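Local atomic coordinates of pirin-like protein YhaK (Escherichia coli, PDB entry 2VEC), a protein that is of unknown function but belongs to a redox-sensitive subclass of cytoplasmic bicupins in the pirin family and lacks quercetin 2,3-dioxygenase activity. Residues L71-A76 and D132-R137; K212-T217 and V242-L247; Y98-G103 and P120-S125; A110-L115 and I153-L158. All blocks are in the same frame, centred on the assembly; numbering follows the deposited sequence.

Interaction 1: residues L71-A76 and D132-R137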
loop_
_atom_site.group_PDB
_atom_site.type_symbol
_atom_site.label_atom_id
_atom_site.label_comp_id
_atom_site.label_asym_id
_atom_site.label_seq_id
_atom_site.Cartn_x
_atom_site.Cartn_y
_atom_site.Cartn_z
ATOM N N LEU A 71 1.886 14.310 -8.262
ATOM C CA LEU A 71 1.136 15.516 -8.659
ATOM C C LEU A 71 2.006 16.767 -8.532
ATOM O O LEU A 71 2.615 16.988 -7.480
ATOM C CB LEU A 71 -0.099 15.689 -7.761
ATOM C CG LEU A 71 -1.439 15.016 -8.079
ATOM C CD1 LEU A 71 -2.420 15.310 -6.943
ATOM C CD2 LEU A 71 -2.036 15.513 -9.395
ATOM N N ALA A 72 2.043 17.589 -9.591
ATOM C CA ALA A 72 2.826 18.837 -9.618
ATOM C C ALA A 72 2.263 19.904 -8.651
ATOM O O ALA A 72 1.070 19.850 -8.300
ATOM C CB ALA A 72 2.873 19.383 -11.052
ATOM N N PRO A 73 3.118 20.856 -8.195
ATOM C CA PRO A 73 2.632 22.037 -7.437
ATOM C C PRO A 73 1.304 22.594 -7.990
ATOM O O PRO A 73 1.156 22.721 -9.218
ATOM C CB PRO A 73 3.750 23.075 -7.649
ATOM C CG PRO A 73 4.996 22.283 -7.925
ATOM C CD PRO A 73 4.600 20.841 -8.338
ATOM N N GLY A 74 0.331 22.866 -7.102
ATOM C CA GLY A 74 -1.004 23.314 -7.568
ATOM C C GLY A 74 -1.954 22.247 -8.168
ATOM O O GLY A 74 -3.159 22.498 -8.275
ATOM N N ALA A 75 -1.435 21.071 -8.558
ATOM C CA ALA A 75 -2.205 20.097 -9.361
ATOM C C ALA A 75 -3.261 19.315 -8.578
ATOM O O ALA A 75 -3.252 19.302 -7.343
ATOM C CB ALA A 75 -1.266 19.136 -10.092
ATOM N N ALA A 76 -4.162 18.651 -9.308
ATOM C CA ALA A 76 -5.324 17.997 -8.703
ATOM C C ALA A 76 -6.101 17.134 -9.694
ATOM O O ALA A 76 -6.706 17.657 -10.634
ATOM C CB ALA A 76 -6.261 19.052 -8.080
ATOM N N ASP A 132 3.676 25.563 -4.329
ATOM C CA ASP A 132 5.115 25.577 -4.564
ATOM C C ASP A 132 5.775 24.160 -4.867
ATOM O O ASP A 132 6.682 24.064 -5.701
ATOM C CB ASP A 132 5.834 26.248 -3.346
ATOM C CG ASP A 132 5.382 27.646 -3.149
ATOM O OD1 ASP A 132 4.161 27.902 -3.027
ATOM O OD2 ASP A 132 6.298 28.553 -3.095
ATOM N N LYS A 133 5.364 23.114 -4.149
ATOM C CA LYS A 133 6.101 21.835 -4.069
ATOM C C LYS A 133 5.185 20.714 -4.499
ATOM O O LYS A 133 3.959 20.760 -4.261
ATOM C CB LYS A 133 6.582 21.590 -2.610
ATOM C CG LYS A 133 7.395 22.702 -1.919
ATOM C CD LYS A 133 8.474 22.164 -0.928
ATOM C CE LYS A 133 9.142 23.231 -0.067
ATOM N NZ LYS A 133 9.970 24.201 -0.899
ATOM N N PRO A 134 5.720 19.642 -5.150
ATOM C CA PRO A 134 4.903 18.513 -5.615
ATOM C C PRO A 134 4.513 17.550 -4.531
ATOM O O PRO A 134 4.914 17.680 -3.373
ATOM C CB PRO A 134 5.818 17.777 -6.606
ATOM C CG PRO A 134 7.197 18.029 -5.925
ATOM C CD PRO A 134 7.157 19.447 -5.508
ATOM N N LEU A 135 3.708 16.554 -4.946
ATOM C CA LEU A 135 3.200 15.440 -4.071
ATOM C C LEU A 135 3.430 14.026 -4.651
ATOM O O LEU A 135 3.177 13.792 -5.833
ATOM C CB LEU A 135 1.692 15.596 -3.819
ATOM C CG LEU A 135 0.827 14.422 -3.316
ATOM C CD1 LEU A 135 0.923 14.176 -1.803
ATOM C CD2 LEU A 135 -0.632 14.661 -3.680
ATOM N N THR A 136 3.879 13.072 -3.816
ATOM C CA THR A 136 4.094 11.688 -4.240
ATOM C C THR A 136 3.350 10.741 -3.296
ATOM O O THR A 136 3.449 10.860 -2.083
ATOM C CB THR A 136 5.577 11.271 -4.213
ATOM O OG1 THR A 136 6.369 12.193 -4.966
ATOM C CG2 THR A 136 5.758 9.821 -4.812
ATOM N N ARG A 137 2.591 9.815 -3.843
ATOM C CA ARG A 137 1.865 8.930 -2.965
ATOM C C ARG A 137 1.645 7.585 -3.618
ATOM O O ARG A 137 1.514 7.509 -4.838
ATOM C CB ARG A 137 0.550 9.541 -2.509
ATOM C CG ARG A 137 -0.444 9.850 -3.590
ATOM C CD ARG A 137 -1.502 8.784 -3.626
ATOM N NE ARG A 137 -2.391 9.069 -4.760
ATOM C CZ ARG A 137 -2.318 8.458 -5.933
ATOM N NH1 ARG A 137 -1.412 7.511 -6.132
ATOM N NH2 ARG A 137 -3.175 8.785 -6.890
#
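L71 carries CG beside its backbone N (chi1 -87°), whereas in L135 CG stands anti to the N (chi1 162°); these turns let the two isobutyl groups run alongside each other in the same direction, with L71 CD1 and L135 CD2 3.8 Å apart. Their backbones form one antiparallel hydrogen-bonded pair: L71 N reaches L135 O at 2.8 Å, and L135 N returns to L71 O, also at 2.8 Å and fairly straight (162°). Here strands 63-71 and 135-143 meet at one end of the N-terminal cupin, where the chain crosses from one sheet of the beta-sandwich to the other: A72-A75 is a type II turn, closed by A75 N on A72 O at 2.8 Å, that leads into strand 76-80. P73 rests on residues 132-134, which lead into strand 135-143. Its CG comes within 3.3 Å of D132 O, while its CD lies 3.7 Å from CB of the P134 ring. N128 stitches the crossing together, its ND2 bonding K133 O and more weakly L71 O and A72 O. The leucine pair packs inward on strand 124-128, both side chains touching E126, and P73 and D132 remain exposed.

Interaction 2: residues K212-T217 and V242-L247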
loop_
_atom_site.group_PDB
_atom_site.type_symbol
_atom_site.label_atom_id
_atom_site.label_comp_id
_atom_site.label_asym_id
_atom_site.label_seq_id
_atom_site.Cartn_x
_atom_site.Cartn_y
_atom_site.Cartn_z
ATOM N N LYS A 212 16.118 -2.291 -2.718
ATOM C CA LYS A 212 16.029 -3.654 -3.220
ATOM C C LYS A 212 16.103 -4.614 -2.033
ATOM O O LYS A 212 16.649 -4.271 -0.982
ATOM C CB LYS A 212 17.143 -3.918 -4.226
ATOM C CG LYS A 212 18.504 -3.602 -3.725
ATOM C CD LYS A 212 19.568 -3.791 -4.839
ATOM C CE LYS A 212 20.844 -3.040 -4.493
ATOM N NZ LYS A 212 21.998 -3.617 -5.279
ATOM N N PHE A 213 15.524 -5.802 -2.189
ATOM C CA PHE A 213 15.440 -6.744 -1.083
ATOM C C PHE A 213 15.121 -8.116 -1.620
ATOM O O PHE A 213 14.759 -8.258 -2.787
ATOM C CB PHE A 213 14.410 -6.303 -0.025
ATOM C CG PHE A 213 12.953 -6.316 -0.459
ATOM C CD1 PHE A 213 12.457 -5.388 -1.388
ATOM C CD2 PHE A 213 12.042 -7.202 0.135
ATOM C CE1 PHE A 213 11.055 -5.364 -1.743
ATOM C CE2 PHE A 213 10.664 -7.194 -0.218
ATOM C CZ PHE A 213 10.166 -6.255 -1.151
ATOM N N HIS A 214 15.278 -9.125 -0.774
ATOM C CA HIS A 214 14.839 -10.444 -1.169
ATOM C C HIS A 214 14.022 -11.104 -0.094
ATOM O O HIS A 214 14.019 -10.673 1.054
ATOM C CB HIS A 214 16.013 -11.326 -1.612
ATOM C CG HIS A 214 17.116 -11.450 -0.597
ATOM N ND1 HIS A 214 18.044 -10.451 -0.373
ATOM C CD2 HIS A 214 17.451 -12.469 0.235
ATOM C CE1 HIS A 214 18.897 -10.849 0.559
ATOM N NE2 HIS A 214 18.579 -12.081 0.921
ATOM N N ALA A 215 13.264 -12.115 -0.492
ATOM C CA ALA A 215 12.442 -12.836 0.454
ATOM C C ALA A 215 12.955 -14.263 0.559
ATOM O O ALA A 215 13.341 -14.866 -0.448
ATOM C CB ALA A 215 11.020 -12.822 0.016
ATOM N N LEU A 216 12.976 -14.773 1.791
ATOM C CA LEU A 216 13.264 -16.169 2.094
ATOM C C LEU A 216 12.048 -16.849 2.712
ATOM O O LEU A 216 11.278 -16.232 3.459
ATOM C CB LEU A 216 14.414 -16.288 3.105
ATOM C CG LEU A 216 15.571 -15.283 3.086
ATOM C CD1 LEU A 216 16.356 -15.375 4.390
ATOM C CD2 LEU A 216 16.465 -15.708 1.942
ATOM N N THR A 217 11.895 -18.129 2.398
ATOM C CA THR A 217 10.931 -19.017 3.049
ATOM C C THR A 217 11.701 -20.294 3.346
ATOM O O THR A 217 12.526 -20.716 2.537
ATOM C CB THR A 217 9.713 -19.327 2.159
ATOM O OG1 THR A 217 10.146 -19.873 0.904
ATOM C CG2 THR A 217 8.961 -18.067 1.867
ATOM N N VAL A 242 14.797 -9.490 3.580
ATOM C CA VAL A 242 16.172 -9.058 3.904
ATOM C C VAL A 242 16.550 -7.901 2.979
ATOM O O VAL A 242 16.448 -8.033 1.738
ATOM C CB VAL A 242 17.208 -10.204 3.710
ATOM C CG1 VAL A 242 18.627 -9.732 4.092
ATOM C CG2 VAL A 242 16.817 -11.452 4.518
ATOM N N ALA A 243 16.987 -6.787 3.561
ATOM C CA ALA A 243 17.307 -5.613 2.757
ATOM C C ALA A 243 18.658 -5.739 2.072
ATOM O O ALA A 243 19.635 -6.136 2.690
ATOM C CB ALA A 243 17.240 -4.329 3.596
ATOM N N ASP A 244 18.680 -5.410 0.780
ATOM C CA ASP A 244 19.910 -5.385 0.020
ATOM C C ASP A 244 20.410 -3.990 -0.237
ATOM O O ASP A 244 21.471 -3.817 -0.842
ATOM C CB ASP A 244 19.710 -6.103 -1.296
ATOM C CG ASP A 244 19.466 -7.556 -1.098
ATOM O OD1 ASP A 244 20.274 -8.184 -0.389
ATOM O OD2 ASP A 244 18.446 -8.049 -1.603
ATOM N N SER A 245 19.641 -3.006 0.234
ATOM C CA SER A 245 20.055 -1.607 0.335
ATOM C C SER A 245 19.109 -0.984 1.360
ATOM O O SER A 245 18.200 -1.675 1.834
ATOM C CB SER A 245 19.902 -0.895 -1.006
ATOM O OG SER A 245 18.544 -0.890 -1.453
ATOM N N PRO A 246 19.278 0.313 1.695
ATOM C CA PRO A 246 18.239 0.925 2.550
ATOM C C PRO A 246 16.868 0.746 1.908
ATOM O O PRO A 246 16.741 0.940 0.705
ATOM C CB PRO A 246 18.649 2.398 2.599
ATOM C CG PRO A 246 20.163 2.376 2.378
ATOM C CD PRO A 246 20.377 1.255 1.376
ATOM N N LEU A 247 15.859 0.343 2.682
ATOM C CA LEU A 247 14.642 -0.195 2.092
ATOM C C LEU A 247 13.382 0.415 2.714
ATOM O O LEU A 247 13.331 0.620 3.924
ATOM C CB LEU A 247 14.621 -1.703 2.341
ATOM C CG LEU A 247 13.378 -2.479 1.923
ATOM C CD1 LEU A 247 13.355 -2.598 0.404
ATOM C CD2 LEU A 247 13.343 -3.839 2.624
#
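The H214 imidazole has V242 CB over one face, 3.9 Å from the ring centroid and displaced from the ring centre in a CH-pi contact, with the D244 carboxylate and L216 CD2 at its edge. Carboxylate and ring are nearly coplanar, 12° apart. ND1 donates to the syn lone pair of D244 OD2 at 2.7 Å in an almost straight bond (169°), which fixes the rotation of the ring and would probably stabilise its protonated form. The ring gets there because H214 CG lies between the backbone N and the carbonyl carbon (chi1 55°). On the other side of the sheet the F213 ring meets L247 obliquely, CD1 to CD1 at 3.4 Å. Strands 213-217 and 238-243 are the antiparallel middle pair of a four-stranded sheet in the C-terminal cupin; H214 and V242 form its hydrogen-bonded pair here, with V242 N 2.9 Å from H214 O. Past the strand, D244 N bonds K212 O at 2.9 Å, and K212 N donates to S245 OG at 3.1 Å. That hydroxyl also bonds G34 O, and Q35 NE2 reaches D244 O, tying down the N-terminal segment next to C33, which forms a disulfide with C227.

Interaction 3: residues Y98-G103 and P120-S125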
loop_
_atom_site.group_PDB
_atom_site.type_symbol
_atom_site.label_atom_id
_atom_site.label_comp_id
_atom_site.label_asym_id
_atom_site.label_seq_id
_atom_site.Cartn_x
_atom_site.Cartn_y
_atom_site.Cartn_z
ATOM N N TYR A 98 -8.268 15.233 0.342
ATOM C CA TYR A 98 -9.149 14.238 -0.284
ATOM C C TYR A 98 -10.578 14.616 0.009
ATOM O O TYR A 98 -10.943 14.735 1.169
ATOM C CB TYR A 98 -8.845 12.829 0.267
ATOM C CG TYR A 98 -7.459 12.431 -0.120
ATOM C CD1 TYR A 98 -7.231 11.758 -1.307
ATOM C CD2 TYR A 98 -6.369 12.819 0.654
ATOM C CE1 TYR A 98 -5.936 11.449 -1.702
ATOM C CE2 TYR A 98 -5.079 12.495 0.280
ATOM C CZ TYR A 98 -4.869 11.829 -0.909
ATOM O OH TYR A 98 -3.597 11.520 -1.306
ATOM N N ARG A 99 -11.377 14.847 -1.028
ATOM C CA ARG A 99 -12.765 15.252 -0.823
ATOM C C ARG A 99 -13.708 14.321 -1.552
ATOM O O ARG A 99 -13.353 13.742 -2.583
ATOM C CB ARG A 99 -13.000 16.697 -1.287
ATOM C CG ARG A 99 -12.101 17.710 -0.609
ATOM C CD ARG A 99 -12.525 19.166 -0.892
ATOM N NE ARG A 99 -11.933 20.079 0.087
ATOM C CZ ARG A 99 -11.538 21.324 -0.183
ATOM N NH1 ARG A 99 -11.664 21.816 -1.418
ATOM N NH2 ARG A 99 -11.005 22.087 0.776
ATOM N N ASP A 100 -14.916 14.168 -1.024
ATOM C CA ASP A 100 -15.904 13.384 -1.734
ATOM C C ASP A 100 -17.178 14.185 -1.985
ATOM O O ASP A 100 -17.345 15.271 -1.439
ATOM C CB ASP A 100 -16.147 12.024 -1.058
ATOM C CG ASP A 100 -17.011 12.096 0.191
ATOM O OD1 ASP A 100 -17.815 13.044 0.387
ATOM O OD2 ASP A 100 -16.935 11.130 0.974
ATOM N N SER A 101 -18.059 13.663 -2.826
ATOM C CA SER A 101 -19.277 14.396 -3.180
ATOM C C SER A 101 -20.303 14.524 -2.047
ATOM O O SER A 101 -21.301 15.230 -2.199
ATOM C CB SER A 101 -19.914 13.831 -4.453
ATOM O OG SER A 101 -19.989 12.418 -4.432
ATOM N N GLU A 102 -20.069 13.841 -0.927
ATOM C CA GLU A 102 -20.962 13.903 0.239
ATOM C C GLU A 102 -20.497 14.912 1.292
ATOM O O GLU A 102 -21.126 15.062 2.347
ATOM C CB GLU A 102 -21.146 12.516 0.872
ATOM C CG GLU A 102 -21.842 11.485 -0.016
ATOM C CD GLU A 102 -23.221 11.928 -0.505
ATOM O OE1 GLU A 102 -24.028 12.429 0.309
ATOM O OE2 GLU A 102 -23.495 11.766 -1.714
ATOM N N GLY A 103 -19.410 15.622 0.998
ATOM C CA GLY A 103 -18.915 16.659 1.900
ATOM C C GLY A 103 -17.760 16.233 2.798
ATOM O O GLY A 103 -17.150 17.087 3.460
ATOM N N PRO A 120 -20.774 3.453 -3.149
ATOM C CA PRO A 120 -21.399 3.444 -4.476
ATOM C C PRO A 120 -21.870 4.802 -4.981
ATOM O O PRO A 120 -22.657 5.474 -4.313
ATOM C CB PRO A 120 -22.607 2.528 -4.266
ATOM C CG PRO A 120 -22.119 1.531 -3.282
ATOM C CD PRO A 120 -21.196 2.285 -2.349
ATOM N N GLY A 121 -21.380 5.202 -6.155
ATOM C CA GLY A 121 -21.852 6.432 -6.805
ATOM C C GLY A 121 -21.324 7.726 -6.199
ATOM O O GLY A 121 -21.755 8.810 -6.578
ATOM N N VAL A 122 -20.392 7.628 -5.255
ATOM C CA VAL A 122 -19.837 8.823 -4.648
ATOM C C VAL A 122 -18.565 9.170 -5.429
ATOM O O VAL A 122 -17.831 8.281 -5.812
ATOM C CB VAL A 122 -19.623 8.623 -3.116
ATOM C CG1 VAL A 122 -18.820 9.768 -2.498
ATOM C CG2 VAL A 122 -20.989 8.451 -2.404
ATOM N N SER A 123 -18.334 10.450 -5.693
ATOM C CA SER A 123 -17.142 10.900 -6.415
ATOM C C SER A 123 -16.084 11.380 -5.442
ATOM O O SER A 123 -16.411 12.024 -4.443
ATOM C CB SER A 123 -17.485 12.040 -7.380
ATOM O OG SER A 123 -17.993 11.539 -8.598
ATOM N N TYR A 124 -14.818 11.124 -5.778
ATOM C CA TYR A 124 -13.696 11.384 -4.899
ATOM C C TYR A 124 -12.621 12.186 -5.603
ATOM O O TYR A 124 -12.270 11.893 -6.743
ATOM C CB TYR A 124 -13.090 10.038 -4.413
ATOM C CG TYR A 124 -14.051 9.244 -3.563
ATOM C CD1 TYR A 124 -14.081 9.395 -2.169
ATOM C CD2 TYR A 124 -14.965 8.355 -4.153
ATOM C CE1 TYR A 124 -15.000 8.645 -1.374
ATOM C CE2 TYR A 124 -15.872 7.636 -3.384
ATOM C CZ TYR A 124 -15.888 7.780 -2.003
ATOM O OH TYR A 124 -16.815 7.053 -1.272
ATOM N N SER A 125 -12.070 13.173 -4.911
ATOM C CA SER A 125 -11.042 14.016 -5.507
ATOM C C SER A 125 -9.805 14.099 -4.627
ATOM O O SER A 125 -9.879 13.942 -3.407
ATOM C CB SER A 125 -11.595 15.412 -5.801
ATOM O OG SER A 125 -11.656 16.199 -4.631
HETATM O O HOH W 1 -17.347 8.248 0.856
#
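Residues 98-102 and 122-125 run antiparallel, their directions 151° apart, with R99 and S125 as a hydrogen-bonded pair, D100 and Y124 as the next, non-hydrogen-bonded one, and a type I turn from D100 to G103 ending the first strand. R99 O accepts S125 N at 2.7 Å. Beyond the regular pairing S101 grips S123 twice: its N donates to S123 O at 2.8 Å, and its OG, placed between backbone N and carbonyl carbon (chi1 46°), accepts S123 N at 2.9 Å. The hydroxyl thus takes over a backbone acceptor's role where the strand gives way to the turn. D100 and Y124 project together, their flat groups steeply inclined (80°), with D100 CB 3.5 Å from Y124 CD1. The D100 carboxylate does two jobs. OD1 accepts E102 N at 2.7 Å from above the carboxylate plane, an Asx turn, and also N104 N; OD2 accepts a hydrogen bond from a water that also lies close to Y124 OH, itself bonded to Q119 N. V122 CG1 packs against D100 CB at 3.8 Å and touches S101 OG. The pair lies at the middle of a four-stranded sheet of the N-terminal cupin, between strand 105-109, bonded through Y98 and V106, and strand 76-80, bonded through Y124 and R80; the Y98 ring packs on N89 and I91 of strand 85-93 in the facing sheet.

Interaction 4: residues A110-L115 and I153-L158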
loop_
_atom_site.group_PDB
_atom_site.type_symbol
_atom_site.label_atom_id
_atom_site.label_comp_id
_atom_site.label_asym_id
_atom_site.label_seq_id
_atom_site.Cartn_x
_atom_site.Cartn_y
_atom_site.Cartn_z
ATOM N N ALA A 110 3.103 13.653 4.221
ATOM C CA ALA A 110 4.120 12.599 4.154
ATOM C C ALA A 110 4.197 11.912 5.509
ATOM O O ALA A 110 4.179 12.594 6.560
ATOM C CB ALA A 110 5.468 13.223 3.810
ATOM N N GLY A 111 4.276 10.589 5.494
ATOM C CA GLY A 111 4.381 9.845 6.729
ATOM C C GLY A 111 3.058 9.301 7.260
ATOM O O GLY A 111 3.047 8.625 8.295
ATOM N N GLU A 112 1.955 9.617 6.568
ATOM C CA GLU A 112 0.638 9.147 6.936
ATOM C C GLU A 112 0.102 8.190 5.898
ATOM O O GLU A 112 0.419 8.330 4.710
ATOM C CB GLU A 112 -0.347 10.301 7.051
ATOM C CG GLU A 112 -0.067 11.252 8.243
ATOM C CD GLU A 112 -1.104 12.372 8.305
ATOM O OE1 GLU A 112 -0.981 13.358 7.524
ATOM O OE2 GLU A 112 -2.052 12.253 9.095
ATOM N N ALA A 113 -0.717 7.252 6.369
ATOM C CA ALA A 113 -1.504 6.374 5.516
ATOM C C ALA A 113 -2.995 6.690 5.734
ATOM O O ALA A 113 -3.444 6.965 6.869
ATOM C CB ALA A 113 -1.189 4.882 5.848
ATOM N N LEU A 114 -3.752 6.659 4.650
ATOM C CA LEU A 114 -5.157 7.053 4.665
ATOM C C LEU A 114 -5.958 5.910 4.047
ATOM O O LEU A 114 -5.601 5.458 2.953
ATOM C CB LEU A 114 -5.302 8.318 3.805
ATOM C CG LEU A 114 -6.673 8.775 3.273
ATOM C CD1 LEU A 114 -7.605 9.207 4.426
ATOM C CD2 LEU A 114 -6.483 9.942 2.356
ATOM N N LEU A 115 -7.045 5.500 4.693
ATOM C CA LEU A 115 -7.968 4.552 4.086
ATOM C C LEU A 115 -9.324 5.221 3.792
ATOM O O LEU A 115 -9.958 5.796 4.674
ATOM C CB LEU A 115 -8.164 3.315 4.984
ATOM C CG LEU A 115 -9.143 2.271 4.432
ATOM C CD1 LEU A 115 -8.537 1.490 3.245
ATOM C CD2 LEU A 115 -9.604 1.280 5.503
ATOM N N ILE A 153 -13.436 7.241 6.675
ATOM C CA ILE A 153 -12.074 7.764 6.583
ATOM C C ILE A 153 -11.316 7.401 7.856
ATOM O O ILE A 153 -11.818 7.632 8.978
ATOM C CB ILE A 153 -12.118 9.316 6.465
ATOM C CG1 ILE A 153 -12.762 9.760 5.143
ATOM C CG2 ILE A 153 -10.691 9.963 6.661
ATOM C CD1 ILE A 153 -13.125 11.254 5.099
ATOM N N GLN A 154 -10.137 6.816 7.692
ATOM C CA GLN A 154 -9.215 6.591 8.804
ATOM C C GLN A 154 -7.833 7.025 8.357
ATOM O O GLN A 154 -7.477 6.887 7.158
ATOM C CB GLN A 154 -9.149 5.119 9.146
ATOM C CG GLN A 154 -10.498 4.520 9.546
ATOM C CD GLN A 154 -10.412 3.014 9.573
ATOM O OE1 GLN A 154 -9.925 2.428 10.542
ATOM N NE2 GLN A 154 -10.852 2.381 8.501
ATOM N N LYS A 155 -7.034 7.497 9.307
ATOM C CA LYS A 155 -5.630 7.783 9.023
ATOM C C LYS A 155 -4.748 7.133 10.073
ATOM O O LYS A 155 -5.191 6.944 11.201
ATOM C CB LYS A 155 -5.400 9.291 9.101
ATOM C CG LYS A 155 -5.880 10.080 7.907
ATOM C CD LYS A 155 -5.120 11.427 7.821
ATOM C CE LYS A 155 -5.379 12.374 8.988
ATOM N NZ LYS A 155 -4.543 13.634 8.744
ATOM N N LEU A 156 -3.488 6.867 9.715
ATOM C CA LEU A 156 -2.496 6.278 10.608
ATOM C C LEU A 156 -1.146 6.952 10.386
ATOM O O LEU A 156 -0.708 7.176 9.247
ATOM C CB LEU A 156 -2.367 4.746 10.359
ATOM C CG LEU A 156 -1.231 3.953 11.062
ATOM C CD1 LEU A 156 -1.696 2.560 11.411
ATOM C CD2 LEU A 156 0.032 3.857 10.159
ATOM N N ALA A 157 -0.474 7.305 11.469
ATOM C CA ALA A 157 0.850 7.861 11.363
ATOM C C ALA A 157 1.899 6.735 11.313
ATOM O O ALA A 157 2.034 5.972 12.269
ATOM C CB ALA A 157 1.143 8.827 12.557
ATOM N N LEU A 158 2.659 6.665 10.231
ATOM C CA LEU A 158 3.674 5.598 10.087
ATOM C C LEU A 158 4.787 5.791 11.092
ATOM O O LEU A 158 5.368 6.888 11.194
ATOM C CB LEU A 158 4.264 5.571 8.669
ATOM C CG LEU A 158 3.246 5.342 7.572
ATOM C CD1 LEU A 158 3.957 5.524 6.211
ATOM C CD2 LEU A 158 2.689 3.929 7.666
HETATM O O HOH W 2 -11.718 3.956 6.147
#
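Strand 153-157 is an edge strand of the six-stranded antiparallel sheet in the N-terminal cupin, and its pairing with strand 112-116 completes the sheet where it meets the C-terminal half of the bicupin. Backbone bonds come first. A113 with L156 and L115 with Q154 are hydrogen-bonded pairs; A113 N meets L156 O at 2.9 Å in a nearly straight bond (170°), and L115 N meets Q154 O at the same distance. One step past the strand, L158 N bonds G111 O at 2.8 Å, and the L158 side chain lies along that carbonyl. Apolar contacts divide between two faces. On the face of L114 and K155, L114 CD1 touches I153 CG2 at 3.9 Å, and both residues also touch V106 of strand 105-109 in the facing sheet. On the other, A113, Q154 and L156 all touch L176, and L156 also packs on I166, so this side abuts the strands of the second cupin. A salt bridge spans the pair on the L114 face: K155, bent at chi3 (-65°), brings NZ to 2.9 Å from E112 OE2, approaching on the syn side and 18° out of the carboxylate plane. Each end has a second partner, Q107 O for NZ and S109 N for E112 OE1. At the far end Q154 lies alongside L115, with OE1 held by Q177 N; a water accepts from Q154 NE2 at 3.0 Å and donates to L115 O at 2.9 Å.

Interactions 1, 3 and 4 belong to the N-terminal cupin, interaction 2 to the C-terminal one, about 30 Å from interaction 1 and 38 Å from interaction 3, centre to centre. Along the chain, interaction 3 falls between the two segments of interaction 1, while interaction 4 alternates with both; interaction 2 follows them all. Interactions 1 and 4 lie on one six-stranded sheet, and interaction 3 on the sheet facing it. Y98 links the three: its CD2 packs against L114 CD2 and its OH against R137 CD. They thus tie both sheets together, and edge strand 153-157 also borders the second cupin; C145, oxidised to S-hydroxycysteine, lies in the connection leading to that strand.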